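Side-chain contacts in conjugal transfer protein TRWB (Escherichia coli, PDB 1E9R), which serves as a coupling protein in bacterial conjugation, probably working as a hexameric ring ATPase that helps move DNA toward the recipient cell: residues L73-L78 and E421-A426; D50-H55 and R280-I285; D92-F97 and D102-P107; D299-G304 and A335-L340; L273-K278 and G304-L309. All coordinates share one frame; numbering follows the deposited sequence.

Contact 1: L73-L78 and E421-A426; sequences LAYTGL and EIKQFA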
# COMPACT_ATOMS: atom_id res chain seq x y z
N LEU B 73 37.13 -17.36 -5.43
CA LEU B 73 36.39 -18.13 -6.41
C LEU B 73 36.93 -17.91 -7.82
O LEU B 73 37.12 -18.86 -8.58
CB LEU B 73 34.92 -17.75 -6.36
CG LEU B 73 33.93 -18.88 -6.12
CD1 LEU B 73 32.55 -18.31 -6.02
CD2 LEU B 73 34.01 -19.89 -7.24
N ALA B 74 37.18 -16.65 -8.17
CA ALA B 74 37.69 -16.30 -9.49
C ALA B 74 39.08 -16.91 -9.71
O ALA B 74 39.37 -17.48 -10.77
CB ALA B 74 37.76 -14.78 -9.64
N TYR B 75 39.92 -16.78 -8.69
CA TYR B 75 41.27 -17.33 -8.73
C TYR B 75 41.27 -18.83 -9.00
O TYR B 75 41.88 -19.30 -9.95
CB TYR B 75 41.96 -17.05 -7.40
CG TYR B 75 43.30 -17.72 -7.25
CD1 TYR B 75 44.29 -17.58 -8.23
CD2 TYR B 75 43.59 -18.49 -6.13
CE1 TYR B 75 45.53 -18.19 -8.09
CE2 TYR B 75 44.84 -19.10 -5.97
CZ TYR B 75 45.80 -18.94 -6.96
OH TYR B 75 47.03 -19.55 -6.80
N THR B 76 40.58 -19.59 -8.15
CA THR B 76 40.52 -21.03 -8.32
C THR B 76 39.93 -21.43 -9.67
O THR B 76 40.22 -22.50 -10.20
CB THR B 76 39.71 -21.67 -7.16
OG1 THR B 76 38.37 -21.18 -7.16
CG2 THR B 76 40.35 -21.34 -5.84
N GLY B 77 39.09 -20.55 -10.23
CA GLY B 77 38.49 -20.82 -11.52
C GLY B 77 39.50 -20.59 -12.61
O GLY B 77 39.47 -21.24 -13.66
N LEU B 78 40.40 -19.64 -12.38
CA LEU B 78 41.44 -19.33 -13.35
C LEU B 78 42.48 -20.44 -13.33
O LEU B 78 43.05 -20.79 -14.36
CB LEU B 78 42.12 -18.01 -13.01
CG LEU B 78 41.25 -16.77 -13.23
CD1 LEU B 78 41.87 -15.59 -12.51
CD2 LEU B 78 41.12 -16.52 -14.73
N GLU B 421 39.75 -16.82 4.22
CA GLU B 421 41.18 -16.58 4.34
C GLU B 421 41.58 -15.44 3.42
O GLU B 421 41.33 -15.52 2.21
CB GLU B 421 41.93 -17.85 3.97
CG GLU B 421 41.25 -18.60 2.81
CD GLU B 421 41.66 -20.06 2.71
OE1 GLU B 421 42.61 -20.46 3.42
OE2 GLU B 421 41.02 -20.80 1.92
N ILE B 422 42.18 -14.39 3.97
CA ILE B 422 42.60 -13.28 3.12
C ILE B 422 43.90 -13.65 2.40
O ILE B 422 44.98 -13.22 2.80
CB ILE B 422 42.85 -11.98 3.94
CG1 ILE B 422 41.60 -11.63 4.75
CG2 ILE B 422 43.19 -10.83 2.99
CD1 ILE B 422 41.70 -10.29 5.45
N LYS B 423 43.79 -14.44 1.34
CA LYS B 423 44.97 -14.83 0.59
C LYS B 423 45.57 -13.58 -0.05
O LYS B 423 44.86 -12.63 -0.39
CB LYS B 423 44.62 -15.84 -0.50
CG LYS B 423 45.85 -16.43 -1.18
CD LYS B 423 45.51 -17.47 -2.23
CE LYS B 423 46.76 -18.20 -2.73
NZ LYS B 423 47.77 -17.30 -3.35
N GLN B 424 46.89 -13.57 -0.18
CA GLN B 424 47.58 -12.43 -0.76
C GLN B 424 47.96 -12.67 -2.21
O GLN B 424 48.46 -13.74 -2.56
CB GLN B 424 48.83 -12.10 0.06
CG GLN B 424 48.53 -11.62 1.47
CD GLN B 424 47.69 -10.35 1.48
OE1 GLN B 424 47.14 -9.97 2.52
NE2 GLN B 424 47.58 -9.69 0.33
N PHE B 425 47.70 -11.68 -3.05
CA PHE B 425 48.03 -11.77 -4.46
C PHE B 425 48.89 -10.58 -4.83
O PHE B 425 48.60 -9.44 -4.44
CB PHE B 425 46.76 -11.78 -5.32
CG PHE B 425 45.82 -12.91 -5.01
CD1 PHE B 425 44.88 -12.79 -3.99
CD2 PHE B 425 45.87 -14.11 -5.73
CE1 PHE B 425 44.02 -13.84 -3.69
CE2 PHE B 425 45.01 -15.16 -5.44
CZ PHE B 425 44.08 -15.03 -4.42
N ALA B 426 49.96 -10.84 -5.57
CA ALA B 426 50.87 -9.79 -6.00
C ALA B 426 50.36 -9.14 -7.27
O ALA B 426 49.77 -9.80 -8.13
CB ALA B 426 52.26 -10.37 -6.24
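Y75 and F425 meet as a T-shaped (edge-to-face) aromatic pair, with ring planes at 76° and ring centroids 5.0 Å apart. Y75 offers the face and F425 the edge: F425 CE2 sits 3.5 Å above the Y75 ring plane, over its centre, and its nearest atom there is Y75 CG at 3.6 Å. F425 CZ lies second, near Y75 CD2. The tyrosine reaches out because its CG is anti to the backbone N (chi1 172°), which carries the ring off helix 66-79 toward the 421-426 chain. K423 crosses this ring at about a right angle. Its CE comes 3.9 Å from Y75 CE2 obliquely, an aliphatic contact at the phenol end, while K423 NZ stays 4.2 Å from Y75 OH. With no hydrogen bond between the segments, the contact probably rests on van der Waals packing and the edge-to-face ring geometry. A serine in place of Y75 would probably leave the F425 edge without its facing ring and the K423 methylenes free to move. F97 also meets F425 edge to face as a third ring, and K96 packs on F425. This surface contact joins the loop after strand 415-419 to helix 66-79, which follows a probable Walker A P-loop.

Contact 2: D50-H55 and R280-I285; sequences DAEPRH and RLWLFI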
# COMPACT_ATOMS: atom_id res chain seq x y z
N ASP B 50 28.04 -29.57 -10.27
CA ASP B 50 26.68 -29.40 -10.76
C ASP B 50 26.02 -28.14 -10.21
O ASP B 50 24.96 -27.73 -10.69
CB ASP B 50 25.84 -30.64 -10.39
CG ASP B 50 25.69 -30.84 -8.88
OD1 ASP B 50 25.12 -29.96 -8.20
OD2 ASP B 50 26.15 -31.88 -8.36
N ALA B 51 26.65 -27.53 -9.21
CA ALA B 51 26.12 -26.33 -8.60
C ALA B 51 26.61 -25.09 -9.34
O ALA B 51 25.93 -24.06 -9.35
CB ALA B 51 26.55 -26.27 -7.15
N GLU B 52 27.77 -25.20 -9.98
CA GLU B 52 28.35 -24.08 -10.70
C GLU B 52 27.41 -23.31 -11.63
O GLU B 52 27.29 -22.10 -11.53
CB GLU B 52 29.57 -24.55 -11.49
CG GLU B 52 30.76 -24.82 -10.63
CD GLU B 52 31.90 -25.38 -11.44
OE1 GLU B 52 31.93 -25.13 -12.66
OE2 GLU B 52 32.75 -26.06 -10.84
N PRO B 53 26.74 -24.02 -12.57
CA PRO B 53 25.83 -23.33 -13.48
C PRO B 53 24.46 -22.99 -12.90
O PRO B 53 23.57 -22.53 -13.63
CB PRO B 53 25.77 -24.29 -14.67
CG PRO B 53 25.87 -25.61 -14.01
CD PRO B 53 26.94 -25.42 -12.98
N ARG B 54 24.28 -23.23 -11.60
CA ARG B 54 23.02 -22.90 -10.93
C ARG B 54 23.21 -21.63 -10.09
O ARG B 54 22.34 -21.21 -9.34
CB ARG B 54 22.52 -24.08 -10.08
CG ARG B 54 21.88 -25.19 -10.94
CD ARG B 54 21.19 -26.30 -10.11
NE ARG B 54 22.11 -27.08 -9.27
CZ ARG B 54 21.74 -28.09 -8.47
NH1 ARG B 54 20.47 -28.46 -8.40
NH2 ARG B 54 22.65 -28.74 -7.75
N HIS B 55 24.39 -21.03 -10.24
CA HIS B 55 24.75 -19.76 -9.62
C HIS B 55 24.88 -19.65 -8.11
O HIS B 55 24.35 -20.47 -7.36
CB HIS B 55 23.78 -18.70 -10.15
CG HIS B 55 23.46 -18.88 -11.60
ND1 HIS B 55 24.44 -18.92 -12.57
CD2 HIS B 55 22.30 -19.16 -12.23
CE1 HIS B 55 23.89 -19.22 -13.74
NE2 HIS B 55 22.59 -19.37 -13.55
N ARG B 280 32.66 -23.14 -20.44
CA ARG B 280 32.45 -22.70 -19.06
C ARG B 280 32.80 -21.21 -18.99
O ARG B 280 33.96 -20.83 -19.15
CB ARG B 280 33.36 -23.45 -18.08
CG ARG B 280 33.02 -24.91 -17.84
CD ARG B 280 33.50 -25.30 -16.45
NE ARG B 280 34.68 -26.16 -16.40
CZ ARG B 280 35.81 -25.99 -17.09
NH1 ARG B 280 35.94 -24.99 -17.95
NH2 ARG B 280 36.81 -26.84 -16.94
N LEU B 281 31.78 -20.38 -18.74
CA LEU B 281 31.99 -18.93 -18.66
C LEU B 281 31.43 -18.34 -17.36
O LEU B 281 30.24 -18.47 -17.07
CB LEU B 281 31.32 -18.25 -19.85
CG LEU B 281 31.80 -16.86 -20.33
CD1 LEU B 281 30.58 -15.97 -20.55
CD2 LEU B 281 32.72 -16.20 -19.32
N TRP B 282 32.29 -17.68 -16.60
CA TRP B 282 31.87 -17.07 -15.34
C TRP B 282 31.52 -15.60 -15.50
O TRP B 282 32.08 -14.91 -16.35
CB TRP B 282 32.97 -17.19 -14.27
CG TRP B 282 33.26 -18.59 -13.85
CD1 TRP B 282 34.03 -19.50 -14.52
CD2 TRP B 282 32.76 -19.26 -12.68
NE1 TRP B 282 34.04 -20.70 -13.84
CE2 TRP B 282 33.27 -20.58 -12.71
CE3 TRP B 282 31.93 -18.88 -11.62
CZ2 TRP B 282 32.97 -21.52 -11.72
CZ3 TRP B 282 31.64 -19.81 -10.63
CH2 TRP B 282 32.16 -21.12 -10.69
N LEU B 283 30.59 -15.13 -14.68
CA LEU B 283 30.18 -13.74 -14.67
C LEU B 283 30.22 -13.34 -13.20
O LEU B 283 29.40 -13.80 -12.41
CB LEU B 283 28.76 -13.56 -15.20
CG LEU B 283 28.40 -12.20 -15.83
CD1 LEU B 283 26.91 -11.94 -15.62
CD2 LEU B 283 29.23 -11.07 -15.23
N PHE B 284 31.19 -12.51 -12.84
CA PHE B 284 31.33 -12.05 -11.47
C PHE B 284 30.79 -10.64 -11.34
O PHE B 284 31.30 -9.73 -12.00
CB PHE B 284 32.80 -12.07 -11.06
CG PHE B 284 33.31 -13.44 -10.74
CD1 PHE B 284 33.71 -14.30 -11.76
CD2 PHE B 284 33.33 -13.90 -9.42
CE1 PHE B 284 34.14 -15.59 -11.48
CE2 PHE B 284 33.76 -15.19 -9.12
CZ PHE B 284 34.16 -16.04 -10.15
N ILE B 285 29.77 -10.47 -10.50
CA ILE B 285 29.17 -9.16 -10.25
C ILE B 285 29.43 -8.78 -8.81
O ILE B 285 28.84 -9.36 -7.90
CB ILE B 285 27.65 -9.19 -10.47
CG1 ILE B 285 27.34 -9.68 -11.88
CG2 ILE B 285 27.07 -7.80 -10.23
CD1 ILE B 285 25.87 -9.79 -12.18
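The 3-10 turn carrying E52 ends at R54, whose N bonds A51 O, and lies beside strand 281-285, which bears W282, with no hydrogen bond between the two segments. The glutamate, extended beyond CG (chi2 176°), reaches along to the benzo end and crosses the indole at about a right angle. Its aliphatic part does some of the touching, with E52 CG 4.0 Å from W282 CH2. The carboxylate is tilted 40° from the ring plane, and E52 OE1 approaches the benzo end obliquely, 3.9 Å from W282 CZ2. R280 adds only its methylene, R280 CD lying 4.1 Å from E52 OE1; its charged R280 NE remains 4.8 Å from that oxygen. The buried carboxylate is balanced by salt bridges to R310 at OE1 and R80 at OE2, which would favour its ionised form. W282 NE1 is satisfied by D82. Strand 281-285 runs parallel between strands 83-89 and 309-315, as in the central sheet of P-loop NTPases, and its hydrophobic sequence is consistent with a Walker B strand.

Contact 3: D92-F97 and D102-P107; sequences DMLSKF and DIILNP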
# COMPACT_ATOMS: atom_id res chain seq x y z
N ASP B 92 40.83 -3.95 -9.24
CA ASP B 92 41.52 -4.78 -8.26
C ASP B 92 41.86 -6.18 -8.79
O ASP B 92 43.00 -6.63 -8.68
CB ASP B 92 40.68 -4.92 -6.99
CG ASP B 92 41.19 -6.03 -6.08
OD1 ASP B 92 42.36 -5.95 -5.63
OD2 ASP B 92 40.42 -6.99 -5.81
N MET B 93 40.89 -6.87 -9.35
CA MET B 93 41.13 -8.20 -9.88
C MET B 93 41.99 -8.16 -11.13
O MET B 93 42.75 -9.09 -11.39
CB MET B 93 39.80 -8.90 -10.18
CG MET B 93 39.04 -9.30 -8.94
SD MET B 93 38.49 -11.00 -9.08
CE MET B 93 36.68 -10.81 -8.70
N LEU B 94 41.85 -7.09 -11.90
CA LEU B 94 42.62 -6.91 -13.12
C LEU B 94 44.09 -6.81 -12.75
O LEU B 94 44.96 -7.39 -13.41
CB LEU B 94 42.19 -5.62 -13.83
CG LEU B 94 43.13 -5.07 -14.91
CD1 LEU B 94 43.20 -6.03 -16.09
CD2 LEU B 94 42.66 -3.70 -15.36
N SER B 95 44.36 -6.08 -11.67
CA SER B 95 45.72 -5.88 -11.21
C SER B 95 46.36 -7.15 -10.68
O SER B 95 47.58 -7.28 -10.68
CB SER B 95 45.74 -4.79 -10.14
OG SER B 95 45.16 -5.25 -8.94
N LYS B 96 45.55 -8.10 -10.22
CA LYS B 96 46.11 -9.33 -9.68
C LYS B 96 45.99 -10.53 -10.60
O LYS B 96 46.83 -11.42 -10.55
CB LYS B 96 45.47 -9.66 -8.33
CG LYS B 96 45.86 -8.70 -7.23
CD LYS B 96 44.99 -8.89 -6.01
CE LYS B 96 45.27 -7.83 -4.95
NZ LYS B 96 44.30 -7.94 -3.81
N PHE B 97 44.96 -10.55 -11.44
CA PHE B 97 44.77 -11.70 -12.32
C PHE B 97 44.83 -11.40 -13.81
O PHE B 97 44.71 -12.31 -14.64
CB PHE B 97 43.44 -12.39 -12.00
CG PHE B 97 43.27 -12.72 -10.55
CD1 PHE B 97 44.20 -13.52 -9.89
CD2 PHE B 97 42.18 -12.25 -9.84
CE1 PHE B 97 44.04 -13.84 -8.55
CE2 PHE B 97 42.01 -12.55 -8.50
CZ PHE B 97 42.94 -13.35 -7.85
N ASP B 102 44.17 -10.71 -22.06
CA ASP B 102 42.88 -10.30 -21.52
C ASP B 102 42.40 -8.93 -21.99
O ASP B 102 43.19 -8.09 -22.41
CB ASP B 102 42.90 -10.37 -19.99
CG ASP B 102 43.11 -11.79 -19.48
OD1 ASP B 102 42.62 -12.73 -20.14
OD2 ASP B 102 43.76 -11.96 -18.43
N ILE B 103 41.09 -8.74 -21.89
CA ILE B 103 40.40 -7.53 -22.31
C ILE B 103 40.03 -6.59 -21.16
O ILE B 103 39.80 -7.03 -20.03
CB ILE B 103 39.09 -7.88 -23.05
CG1 ILE B 103 39.36 -8.91 -24.14
CG2 ILE B 103 38.48 -6.65 -23.65
CD1 ILE B 103 40.28 -8.41 -25.21
N ILE B 104 39.98 -5.29 -21.46
CA ILE B 104 39.59 -4.28 -20.49
C ILE B 104 38.56 -3.35 -21.12
O ILE B 104 38.70 -2.93 -22.27
CB ILE B 104 40.78 -3.39 -20.03
CG1 ILE B 104 41.79 -4.21 -19.25
CG2 ILE B 104 40.26 -2.26 -19.16
CD1 ILE B 104 43.00 -3.40 -18.78
N LEU B 105 37.50 -3.07 -20.37
CA LEU B 105 36.47 -2.15 -20.82
C LEU B 105 36.33 -1.13 -19.71
O LEU B 105 35.83 -1.42 -18.63
CB LEU B 105 35.14 -2.86 -21.05
CG LEU B 105 35.02 -3.55 -22.41
CD1 LEU B 105 33.61 -4.10 -22.56
CD2 LEU B 105 35.33 -2.58 -23.54
N ASN B 106 36.83 0.07 -20.00
CA ASN B 106 36.82 1.18 -19.07
C ASN B 106 37.11 2.38 -19.95
O ASN B 106 38.24 2.53 -20.42
CB ASN B 106 37.94 1.02 -18.04
CG ASN B 106 37.99 2.15 -17.04
OD1 ASN B 106 37.60 3.28 -17.35
ND2 ASN B 106 38.48 1.86 -15.84
N PRO B 107 36.11 3.24 -20.20
CA PRO B 107 36.29 4.43 -21.05
C PRO B 107 37.48 5.35 -20.75
O PRO B 107 37.95 6.06 -21.64
CB PRO B 107 34.94 5.14 -20.95
CG PRO B 107 34.42 4.73 -19.63
CD PRO B 107 34.78 3.26 -19.57
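L94 and I104 make the apolar part of this contact, crossing at about a right angle. Both leucine methyls touch the isoleucine's longer branch: L94 CD2 is 3.4 Å from I104 CD1, close for two methyls, and L94 CD1 is 3.8 Å from the same atom. The I104 branch extends straight (chi2 179°), which delivers CD1 into the leucine fork. Replacing L94 with an alanine would probably open a gap over I104 CD1 and leave that methyl without its two partners. The polar part holds no bond across the segments. D102 OD2 is 3.9 Å from F97 O, an approach of two acceptors, and the carboxylate is engaged through OD1 by a salt bridge to R99 and by N242 N. Within the helix, S95 OG donates to D92 O at 2.6 Å. In the sheet, strand 243-247 lies between the parallel strands 83-89 and 103-105, and L94 also touches its F244 and T246. Helix 92-97 thus belongs to a beta-alpha-beta crossover over that strand, with F97 packed against L78 of helix 66-79.

Contact 4: D299-G304 and A335-L340; sequences DALTKG and ASFRSL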
# COMPACT_ATOMS: atom_id res chain seq x y z
N ASP B 299 16.88 -13.97 -17.50
CA ASP B 299 16.89 -15.06 -18.46
C ASP B 299 18.24 -15.76 -18.50
O ASP B 299 18.33 -16.97 -18.68
CB ASP B 299 16.54 -14.54 -19.86
CG ASP B 299 15.16 -13.93 -19.91
OD1 ASP B 299 14.20 -14.61 -19.49
OD2 ASP B 299 15.05 -12.78 -20.39
N ALA B 300 19.31 -14.99 -18.30
CA ALA B 300 20.64 -15.56 -18.33
C ALA B 300 20.84 -16.50 -17.16
O ALA B 300 21.52 -17.51 -17.30
CB ALA B 300 21.69 -14.45 -18.30
N LEU B 301 20.25 -16.18 -16.01
CA LEU B 301 20.38 -17.02 -14.82
C LEU B 301 19.55 -18.29 -14.92
O LEU B 301 19.85 -19.30 -14.30
CB LEU B 301 19.93 -16.26 -13.58
CG LEU B 301 20.84 -15.11 -13.18
CD1 LEU B 301 20.18 -14.24 -12.12
CD2 LEU B 301 22.14 -15.70 -12.67
N THR B 302 18.53 -18.22 -15.75
CA THR B 302 17.59 -19.30 -15.94
C THR B 302 17.78 -20.15 -17.19
O THR B 302 17.52 -21.35 -17.17
CB THR B 302 16.18 -18.69 -15.96
OG1 THR B 302 15.81 -18.37 -14.62
CG2 THR B 302 15.18 -19.64 -16.61
N LYS B 303 18.25 -19.53 -18.27
CA LYS B 303 18.40 -20.24 -19.52
C LYS B 303 19.82 -20.34 -20.04
O LYS B 303 20.02 -20.68 -21.21
CB LYS B 303 17.53 -19.55 -20.57
CG LYS B 303 16.18 -19.13 -20.05
CD LYS B 303 15.40 -18.35 -21.07
CE LYS B 303 14.01 -18.01 -20.55
NZ LYS B 303 13.19 -17.29 -21.59
N GLY B 304 20.80 -20.05 -19.19
CA GLY B 304 22.18 -20.08 -19.64
C GLY B 304 23.03 -21.30 -19.34
O GLY B 304 24.24 -21.25 -19.54
N ALA B 335 15.89 -15.66 -6.16
CA ALA B 335 15.51 -17.06 -6.23
C ALA B 335 16.13 -17.76 -7.44
O ALA B 335 16.03 -18.98 -7.58
CB ALA B 335 13.98 -17.17 -6.29
N SER B 336 16.77 -16.99 -8.31
CA SER B 336 17.39 -17.55 -9.50
C SER B 336 18.80 -18.08 -9.22
O SER B 336 19.39 -18.76 -10.06
CB SER B 336 17.40 -16.53 -10.62
OG SER B 336 16.06 -16.24 -11.00
N PHE B 337 19.33 -17.75 -8.05
CA PHE B 337 20.63 -18.26 -7.63
C PHE B 337 20.27 -19.42 -6.69
O PHE B 337 19.52 -19.24 -5.73
CB PHE B 337 21.41 -17.21 -6.85
CG PHE B 337 21.78 -16.00 -7.65
CD1 PHE B 337 20.82 -15.07 -8.03
CD2 PHE B 337 23.11 -15.77 -7.99
CE1 PHE B 337 21.19 -13.93 -8.72
CE2 PHE B 337 23.48 -14.63 -8.68
CZ PHE B 337 22.51 -13.71 -9.05
N ARG B 338 20.81 -20.61 -6.97
CA ARG B 338 20.52 -21.79 -6.16
C ARG B 338 21.46 -22.04 -4.97
O ARG B 338 21.10 -22.75 -4.03
CB ARG B 338 20.46 -23.02 -7.07
CG ARG B 338 19.37 -22.94 -8.13
CD ARG B 338 18.00 -22.83 -7.48
NE ARG B 338 17.80 -23.94 -6.54
CZ ARG B 338 17.62 -25.21 -6.90
NH1 ARG B 338 17.61 -25.55 -8.18
NH2 ARG B 338 17.49 -26.14 -5.97
N SER B 339 22.66 -21.47 -5.01
CA SER B 339 23.59 -21.64 -3.89
C SER B 339 23.71 -20.30 -3.19
O SER B 339 23.71 -19.25 -3.84
CB SER B 339 24.97 -22.11 -4.37
OG SER B 339 24.96 -23.48 -4.76
N LEU B 340 23.83 -20.33 -1.87
CA LEU B 340 23.90 -19.10 -1.08
C LEU B 340 25.04 -19.06 -0.06
O LEU B 340 25.44 -20.08 0.49
CB LEU B 340 22.57 -18.92 -0.34
CG LEU B 340 22.49 -17.93 0.83
CD1 LEU B 340 22.50 -16.50 0.32
CD2 LEU B 340 21.22 -18.19 1.63
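L301 packs against S336 and F337 within the P-loop NTPase core, where helix 297-303 belongs to the connection between parallel strands 281-285 and 309-315. The isobutyl fork supplies the first shell. L301 CD1 approaches F337 CE1 at 3.6 Å, while L301 CD2 sits 4.1 Å above the F337 ring plane, offset toward the rim, an apolar contact over the rim of one face rather than its centre. Lower on the same side chain, L301 CB is 3.9 Å from S336 CB, so the serine contributes carbon here. Its hydroxyl looks to T332 O, with which S336 OG is hydrogen-bonded, and T302 OG1 lies 4.2 Å from S336 OG, too far for a bond. With CG anti to the carbonyl carbon (chi1 -65°), the F337 ring swings close to L301, which crosses it obliquely. In the second shell V311 touches both L301 and F337, A313 and L57 also back the ring, and H55 both touches F337 and reaches L301 O through a weak hydrogen bond. Outermost comes the subunit interface: F337 O is hydrogen-bonded to S346 OG and to T348 OG1 of a neighbouring subunit.

Contact 5: L273-K278 and G304-L309; sequences LPEEPK and GRKAGL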
# COMPACT_ATOMS: atom_id res chain seq x y z
N LEU B 273 25.04 -17.92 -28.31
CA LEU B 273 26.24 -18.72 -28.55
C LEU B 273 25.91 -20.11 -29.07
O LEU B 273 24.95 -20.73 -28.61
CB LEU B 273 27.07 -18.86 -27.28
CG LEU B 273 27.78 -17.60 -26.79
CD1 LEU B 273 28.53 -17.91 -25.52
CD2 LEU B 273 28.73 -17.10 -27.86
N PRO B 274 26.71 -20.61 -30.02
CA PRO B 274 26.47 -21.95 -30.57
C PRO B 274 26.66 -23.00 -29.47
O PRO B 274 27.47 -22.81 -28.55
CB PRO B 274 27.50 -22.06 -31.69
CG PRO B 274 28.63 -21.21 -31.18
CD PRO B 274 27.90 -20.00 -30.63
N GLU B 275 25.92 -24.09 -29.58
CA GLU B 275 26.00 -25.16 -28.60
C GLU B 275 27.40 -25.76 -28.43
O GLU B 275 27.94 -26.39 -29.34
CB GLU B 275 24.99 -26.25 -28.96
CG GLU B 275 23.80 -26.29 -28.01
CD GLU B 275 24.18 -26.87 -26.66
OE1 GLU B 275 25.24 -26.48 -26.11
OE2 GLU B 275 23.41 -27.71 -26.13
N GLU B 276 27.98 -25.54 -27.25
CA GLU B 276 29.30 -26.07 -26.91
C GLU B 276 29.24 -26.67 -25.52
O GLU B 276 29.44 -25.97 -24.52
CB GLU B 276 30.38 -24.97 -26.93
CG GLU B 276 30.81 -24.50 -28.31
CD GLU B 276 31.06 -25.65 -29.26
OE1 GLU B 276 31.69 -26.65 -28.85
OE2 GLU B 276 30.63 -25.55 -30.44
N PRO B 277 28.98 -27.98 -25.44
CA PRO B 277 28.88 -28.71 -24.17
C PRO B 277 30.04 -28.50 -23.18
O PRO B 277 29.85 -28.61 -21.97
CB PRO B 277 28.75 -30.16 -24.62
CG PRO B 277 28.00 -30.05 -25.91
CD PRO B 277 28.72 -28.89 -26.58
N LYS B 278 31.24 -28.18 -23.69
CA LYS B 278 32.40 -28.00 -22.81
C LYS B 278 32.68 -26.57 -22.37
O LYS B 278 33.58 -26.33 -21.56
CB LYS B 278 33.66 -28.56 -23.49
CG LYS B 278 33.51 -29.96 -24.09
CD LYS B 278 34.84 -30.72 -24.06
CE LYS B 278 36.02 -29.84 -24.46
NZ LYS B 278 37.33 -30.53 -24.25
N GLY B 304 20.80 -20.05 -19.19
CA GLY B 304 22.18 -20.08 -19.64
C GLY B 304 23.03 -21.30 -19.34
O GLY B 304 24.24 -21.25 -19.54
N ARG B 305 22.41 -22.39 -18.87
CA ARG B 305 23.17 -23.60 -18.54
C ARG B 305 23.77 -24.26 -19.78
O ARG B 305 24.88 -24.82 -19.71
CB ARG B 305 22.28 -24.61 -17.81
CG ARG B 305 22.83 -26.04 -17.83
CD ARG B 305 21.85 -27.03 -17.23
NE ARG B 305 22.01 -27.12 -15.78
CZ ARG B 305 23.10 -27.60 -15.18
NH1 ARG B 305 24.11 -28.05 -15.92
NH2 ARG B 305 23.17 -27.65 -13.85
N LYS B 306 23.05 -24.21 -20.89
CA LYS B 306 23.53 -24.80 -22.13
C LYS B 306 24.76 -24.04 -22.62
O LYS B 306 25.61 -24.59 -23.31
CB LYS B 306 22.43 -24.75 -23.19
CG LYS B 306 21.92 -26.12 -23.65
CD LYS B 306 21.43 -26.99 -22.48
CE LYS B 306 20.59 -28.17 -22.98
NZ LYS B 306 21.29 -28.99 -24.02
N ALA B 307 24.84 -22.76 -22.27
CA ALA B 307 25.98 -21.94 -22.68
C ALA B 307 27.11 -22.08 -21.68
O ALA B 307 28.22 -21.66 -21.95
CB ALA B 307 25.57 -20.49 -22.80
N GLY B 308 26.83 -22.67 -20.52
CA GLY B 308 27.86 -22.86 -19.51
C GLY B 308 28.08 -21.62 -18.68
O GLY B 308 29.19 -21.38 -18.20
N LEU B 309 27.02 -20.83 -18.51
CA LEU B 309 27.09 -19.59 -17.74
C LEU B 309 27.01 -19.89 -16.25
O LEU B 309 26.11 -20.60 -15.78
CB LEU B 309 25.93 -18.67 -18.13
CG LEU B 309 26.00 -17.16 -17.89
CD1 LEU B 309 24.83 -16.74 -17.01
CD2 LEU B 309 27.34 -16.76 -17.28
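E275 and K306 form the close part of this contact, a salt bridge in which K306 NZ donates to E275 OE2 at 3.3 Å, a rather long bond that meets the oxygen nearly along its C-O axis. The lysine achieves this by curling: bends at chi2 (55°) and chi4 (53°) fold the ammonium back, and they also leave K306 CG against the carboxylate, 3.3 Å from E275 OE2. E275 OE1 lies 3.4 Å from K306 O; both are acceptors, so no hydrogen bond forms between them. The remainder is looser. E276 O and K306 O stand 4.2 Å apart without bonding, the E276 carboxylate points off from the 304-309 turn, and L273 CD1 comes no nearer than 4.8 Å to A307 CB. All three closely approaching residues are exposed, so solvent probably competes for the ion pair. At G308 a side chain would jam against the preceding carbonyl O, which favours glycine in this turn, and G308 O is hydrogen-bonded to R310 NH1. The 273-278 loop joins helix 252-269 to strand 281-285 and leans through L273 on helix 231-236; the 304-309 turn leads from helix 297-303 into strand 309-315.

Contacts 2 to 4 reach the same mixed sheet. Contact 2 lies near the middle of the five, its centre 9 Å from that of contact 4 and 11 Å from that of contact 5, and it touches contacts 1, 4 and 5. Contacts 4 and 5 share G304. Contact 3, about 25 Å from contact 4 between centres, reaches edge strand 103-105, and contact 1 is joined to it through the F97-F425 aromatic packing. Along the chain contact 1 encloses contacts 3, 4 and 5, while contacts 2 and 5 interleave. Segments from 50-55 to 421-426 are therefore gathered round one NTPase-like core, with contacts 2 and 4 both reaching a neighbouring subunit of the six-chain assembly.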